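Local coordinates for malonyl CoA-acyl carrier protein transacylase (Clostridium perfringens, PDB 3PTW) that probably transfers the malonyl group from malonyl-CoA to acyl carrier protein, the step that supplies extender units for fatty acid synthesis, at residues Val253-Ile256 with Asn257-Lys261; Thr304-Lys307 with Leu308-Met311. All blocks are in the same frame, centred on the assembly; numbering follows the deposited sequence.

How the contacts relate
Both contacts are local, each made within a single helix: contact 1 in the first turns of helix 255-264, contact 2 in the middle of helix 298-315. Contact 1 comes first along the chain. Their centres lie about 26 Å apart and their nearest atoms about 15 Å apart, so they do not touch. Contact 1 sits about 12 Å from the centre of the chain, where the Phe255 side chain touches Leu90 and comes near, without touching, Gly89, Ser91 and Gly93, a pattern consistent with the nucleophile elbow of an acyltransferase. Contact 2, about 25 Å from the chain centre, lies at the surface, beside edge strand 291-295 of the mixed sheet.

Contact 1: residues Val253-Ile256 with Asn257-Lys261; sequences VLFI and NDIEK
Phe255 and Ile259, one helical turn apart, meet through an aliphatic branch laid over an aromatic face. Ile259 CB lies 3.7 Å from Ile256 O. Its CG1, set beside the backbone N (chi1 -61°), rests on Phe255 O at 3.4 Å and sits over one face of the Phe255 ring, 3.8 Å from the centroid and displaced toward the rim, a CH-pi contact. The terminal CD1 goes on to the end of the ring, 3.4 Å from Phe255 CZ. Phe255 starts off away from the later residues, but with CG anti to N (chi1 -174°) its ring returns to Ile259, closest at CE2 and CZ.

The backbone of the same turn is joined by hydrogen bonds from Asp258 N to Leu254 O (3.1 Å), Ile259 N to Phe255 O and Glu260 N to Ile256 O (both 3.0 Å). Leu254 is the N-cap residue and the centre of an inverse gamma turn. Its CB touches Asn257 OD1 at 3.4 Å, and Ile256 CG2 packs against the same oxygen. Asp258 sends OD2 out of the helix to a hydrogen bond with Asn229 ND2.

Helix 278-286 packs on one flank, with Phe282 on Phe255 and Val283 and Ile286 on Ile259, while strand 155-162 meets the N-terminal end through Tyr160 and Asn161, and Met227 of strand 225-228 touches Asp258.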
loop_
_atom_site.group_PDB
_atom_site.type_symbol
_atom_site.label_atom_id
_atom_site.label_comp_id
_atom_site.label_asym_id
_atom_site.label_seq_id
_atom_site.Cartn_x
_atom_site.Cartn_y
_atom_site.Cartn_z
ATOM N N VAL A 253 -3.472 6.974 -6.686
ATOM C CA VAL A 253 -3.537 5.534 -6.403
ATOM C C VAL A 253 -4.925 5.013 -6.774
ATOM O O VAL A 253 -5.903 5.221 -6.046
ATOM C CB VAL A 253 -3.208 5.226 -4.930
ATOM C CG1 VAL A 253 -3.280 3.720 -4.645
ATOM C CG2 VAL A 253 -1.826 5.757 -4.592
ATOM N N LEU A 254 -5.010 4.342 -7.919
ATOM C CA LEU A 254 -6.269 3.787 -8.380
ATOM C C LEU A 254 -6.535 2.428 -7.723
ATOM O O LEU A 254 -6.693 1.414 -8.420
ATOM C CB LEU A 254 -6.260 3.688 -9.912
ATOM C CG LEU A 254 -6.633 4.920 -10.746
ATOM C CD1 LEU A 254 -6.436 6.234 -10.031
ATOM C CD2 LEU A 254 -5.932 4.959 -12.092
ATOM N N PHE A 255 -6.572 2.403 -6.385
ATOM C CA PHE A 255 -6.824 1.146 -5.648
ATOM C C PHE A 255 -8.139 0.472 -6.001
ATOM O O PHE A 255 -8.186 -0.760 -6.137
ATOM C CB PHE A 255 -6.761 1.321 -4.130
ATOM C CG PHE A 255 -6.871 -0.001 -3.362
ATOM C CD1 PHE A 255 -5.775 -0.869 -3.284
ATOM C CD2 PHE A 255 -8.055 -0.361 -2.722
ATOM C CE1 PHE A 255 -5.860 -2.082 -2.580
ATOM C CE2 PHE A 255 -8.151 -1.572 -2.013
ATOM C CZ PHE A 255 -7.050 -2.427 -1.938
ATOM N N ILE A 256 -9.211 1.261 -6.121
ATOM C CA ILE A 256 -10.515 0.685 -6.466
ATOM C C ILE A 256 -10.460 -0.042 -7.818
ATOM O O ILE A 256 -10.981 -1.157 -7.943
ATOM C CB ILE A 256 -11.710 1.701 -6.381
ATOM C CG1 ILE A 256 -13.041 0.986 -6.682
ATOM C CG2 ILE A 256 -11.515 2.883 -7.326
ATOM C CD1 ILE A 256 -14.287 1.850 -6.556
ATOM N N ASN A 257 -9.811 0.570 -8.809
ATOM C CA ASN A 257 -9.691 -0.046 -10.133
ATOM C C ASN A 257 -8.884 -1.353 -10.065
ATOM O O ASN A 257 -9.231 -2.353 -10.723
ATOM C CB ASN A 257 -9.060 0.918 -11.138
ATOM C CG ASN A 257 -9.725 2.296 -11.145
ATOM O OD1 ASN A 257 -9.618 3.076 -10.188
ATOM N ND2 ASN A 257 -10.391 2.604 -12.237
ATOM N N ASP A 258 -7.823 -1.332 -9.256
ATOM C CA ASP A 258 -6.979 -2.509 -9.031
ATOM C C ASP A 258 -7.818 -3.681 -8.539
ATOM O O ASP A 258 -7.751 -4.773 -9.099
ATOM C CB ASP A 258 -5.863 -2.216 -8.012
ATOM C CG ASP A 258 -4.734 -1.397 -8.595
ATOM O OD1 ASP A 258 -4.525 -1.440 -9.832
ATOM O OD2 ASP A 258 -4.026 -0.722 -7.812
ATOM N N ILE A 259 -8.624 -3.437 -7.506
ATOM C CA ILE A 259 -9.487 -4.473 -6.927
ATOM C C ILE A 259 -10.469 -4.995 -7.977
ATOM O O ILE A 259 -10.620 -6.204 -8.147
ATOM C CB ILE A 259 -10.240 -3.963 -5.672
ATOM C CG1 ILE A 259 -9.246 -3.544 -4.584
ATOM C CG2 ILE A 259 -11.264 -5.013 -5.174
ATOM C CD1 ILE A 259 -8.245 -4.664 -4.143
ATOM N N GLU A 260 -11.103 -4.061 -8.682
ATOM C CA GLU A 260 -12.074 -4.357 -9.734
ATOM C C GLU A 260 -11.464 -5.304 -10.775
ATOM O O GLU A 260 -12.079 -6.300 -11.157
ATOM C CB GLU A 260 -12.544 -3.024 -10.374
ATOM C CG GLU A 260 -14.059 -2.827 -10.475
ATOM C CD GLU A 260 -14.557 -1.482 -9.877
ATOM O OE1 GLU A 260 -15.486 -1.534 -9.036
ATOM O OE2 GLU A 260 -14.048 -0.395 -10.234
ATOM N N LYS A 261 -10.246 -4.997 -11.218
ATOM C CA LYS A 261 -9.530 -5.829 -12.178
ATOM C C LYS A 261 -9.175 -7.199 -11.611
ATOM O O LYS A 261 -9.253 -8.217 -12.314
ATOM C CB LYS A 261 -8.280 -5.114 -12.701
ATOM C CG LYS A 261 -8.586 -4.014 -13.710
ATOM C CD LYS A 261 -8.941 -4.597 -15.073
ATOM C CE LYS A 261 -9.625 -3.552 -15.944
ATOM N NZ LYS A 261 -11.108 -3.547 -15.743
#

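Contact 2: residues Thr304-Lys307 with Leu308-Met311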
loop_
_atom_site.group_PDB
_atom_site.type_symbol
_atom_site.label_atom_id
_atom_site.label_comp_id
_atom_site.label_asym_id
_atom_site.label_seq_id
_atom_site.Cartn_x
_atom_site.Cartn_y
_atom_site.Cartn_z
ATOM N N THR A 304 -8.010 -17.196 9.196
ATOM C CA THR A 304 -7.773 -17.313 7.758
ATOM C C THR A 304 -7.563 -18.768 7.318
ATOM O O THR A 304 -8.236 -19.245 6.401
ATOM C CB THR A 304 -6.622 -16.389 7.312
ATOM O OG1 THR A 304 -7.033 -15.033 7.471
ATOM C CG2 THR A 304 -6.255 -16.599 5.861
ATOM N N LEU A 305 -6.659 -19.477 7.988
ATOM C CA LEU A 305 -6.410 -20.886 7.675
ATOM C C LEU A 305 -7.671 -21.729 7.839
ATOM O O LEU A 305 -7.928 -22.643 7.042
ATOM C CB LEU A 305 -5.279 -21.470 8.541
ATOM C CG LEU A 305 -3.849 -20.932 8.404
ATOM C CD1 LEU A 305 -2.917 -21.678 9.353
ATOM C CD2 LEU A 305 -3.323 -20.989 6.964
ATOM N N SER A 306 -8.454 -21.421 8.874
ATOM C CA SER A 306 -9.714 -22.123 9.124
ATOM C C SER A 306 -10.699 -21.953 7.958
ATOM O O SER A 306 -11.317 -22.931 7.505
ATOM C CB SER A 306 -10.343 -21.659 10.438
ATOM O OG SER A 306 -11.217 -22.642 10.941
ATOM N N LYS A 307 -10.829 -20.718 7.467
ATOM C CA LYS A 307 -11.655 -20.449 6.289
ATOM C C LYS A 307 -11.120 -21.163 5.037
ATOM O O LYS A 307 -11.888 -21.757 4.278
ATOM C CB LYS A 307 -11.791 -18.938 6.040
ATOM C CG LYS A 307 -12.666 -18.570 4.835
ATOM C CD LYS A 307 -14.068 -19.176 4.932
ATOM C CE LYS A 307 -14.993 -18.566 3.904
ATOM N NZ LYS A 307 -16.339 -19.191 3.925
ATOM N N LEU A 308 -9.809 -21.115 4.826
ATOM C CA LEU A 308 -9.226 -21.775 3.652
ATOM C C LEU A 308 -9.422 -23.295 3.658
ATOM O O LEU A 308 -9.607 -23.901 2.596
ATOM C CB LEU A 308 -7.742 -21.416 3.473
ATOM C CG LEU A 308 -7.452 -19.956 3.119
ATOM C CD1 LEU A 308 -5.944 -19.684 3.111
ATOM C CD2 LEU A 308 -8.083 -19.558 1.795
ATOM N N ARG A 309 -9.392 -23.898 4.845
ATOM C CA ARG A 309 -9.602 -25.348 4.982
ATOM C C ARG A 309 -11.047 -25.806 4.739
ATOM O O ARG A 309 -11.273 -26.939 4.307
ATOM C CB ARG A 309 -9.056 -25.877 6.314
ATOM C CG ARG A 309 -7.516 -25.932 6.360
ATOM C CD ARG A 309 -6.994 -26.689 7.576
ATOM N NE ARG A 309 -7.500 -26.126 8.828
ATOM C CZ ARG A 309 -6.838 -25.270 9.602
ATOM N NH1 ARG A 309 -5.611 -24.868 9.280
ATOM N NH2 ARG A 309 -7.410 -24.822 10.714
ATOM N N GLU A 310 -12.015 -24.932 5.007
ATOM C CA GLU A 310 -13.402 -25.177 4.602
ATOM C C GLU A 310 -13.455 -25.337 3.080
ATOM O O GLU A 310 -13.892 -26.370 2.569
ATOM C CB GLU A 310 -14.313 -24.015 5.017
ATOM C CG GLU A 310 -14.734 -23.980 6.482
ATOM C CD GLU A 310 -15.639 -22.788 6.800
ATOM O OE1 GLU A 310 -15.366 -22.075 7.792
ATOM O OE2 GLU A 310 -16.620 -22.556 6.057
ATOM N N MET A 311 -12.967 -24.309 2.382
ATOM C CA MET A 311 -13.008 -24.199 0.919
ATOM C C MET A 311 -12.238 -25.304 0.200
ATOM O O MET A 311 -12.630 -25.720 -0.890
ATOM C CB MET A 311 -12.492 -22.819 0.460
ATOM C CG MET A 311 -13.051 -21.634 1.257
ATOM S SD MET A 311 -12.452 -20.000 0.762
ATOM C CE MET A 311 -13.789 -19.455 -0.315
#
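Leu308 N donates to Thr304 O at 2.9 Å, a nearly straight bond with an N-H...O angle of 163°. Arg309 N likewise finds Leu305 O at 2.9 Å. Glu310 N reaches Ser306 O over a longer 3.3 Å and adds a weak bond to Lys307 O, which also accepts a weak one from Met311 N at 3.4 Å. Met311 CG presses on that carbonyl oxygen too. The i to i+4 ladder thus stretches toward the later residues.

This is the middle of helix 298-315, the last helix of the modelled chain, lying against strands 291-295 and 269-273 of the mixed sheet. Thr304 is buried on the sheet side: its OG1 is hydrogen-bonded to Asn294 O and Ser300 O, while its CG2 lies alongside Leu308 CD1. Val82 meets both Leu305 and Leu308.

On the outer side, Arg309 bends at chi3 (-56°), folding its guanidinium back along the helix; Leu305 O sits against one face of that group, 3.7 Å from its plane and opposite its centre. The NH1 end comes 3.5 Å from Leu305 CB. Lys307 instead runs by Thr291 and Leu293 of strand 291-295, and after a bend at chi2 (56°) its NZ meets Glu310 OE2 in a long salt bridge of 4.0 Å.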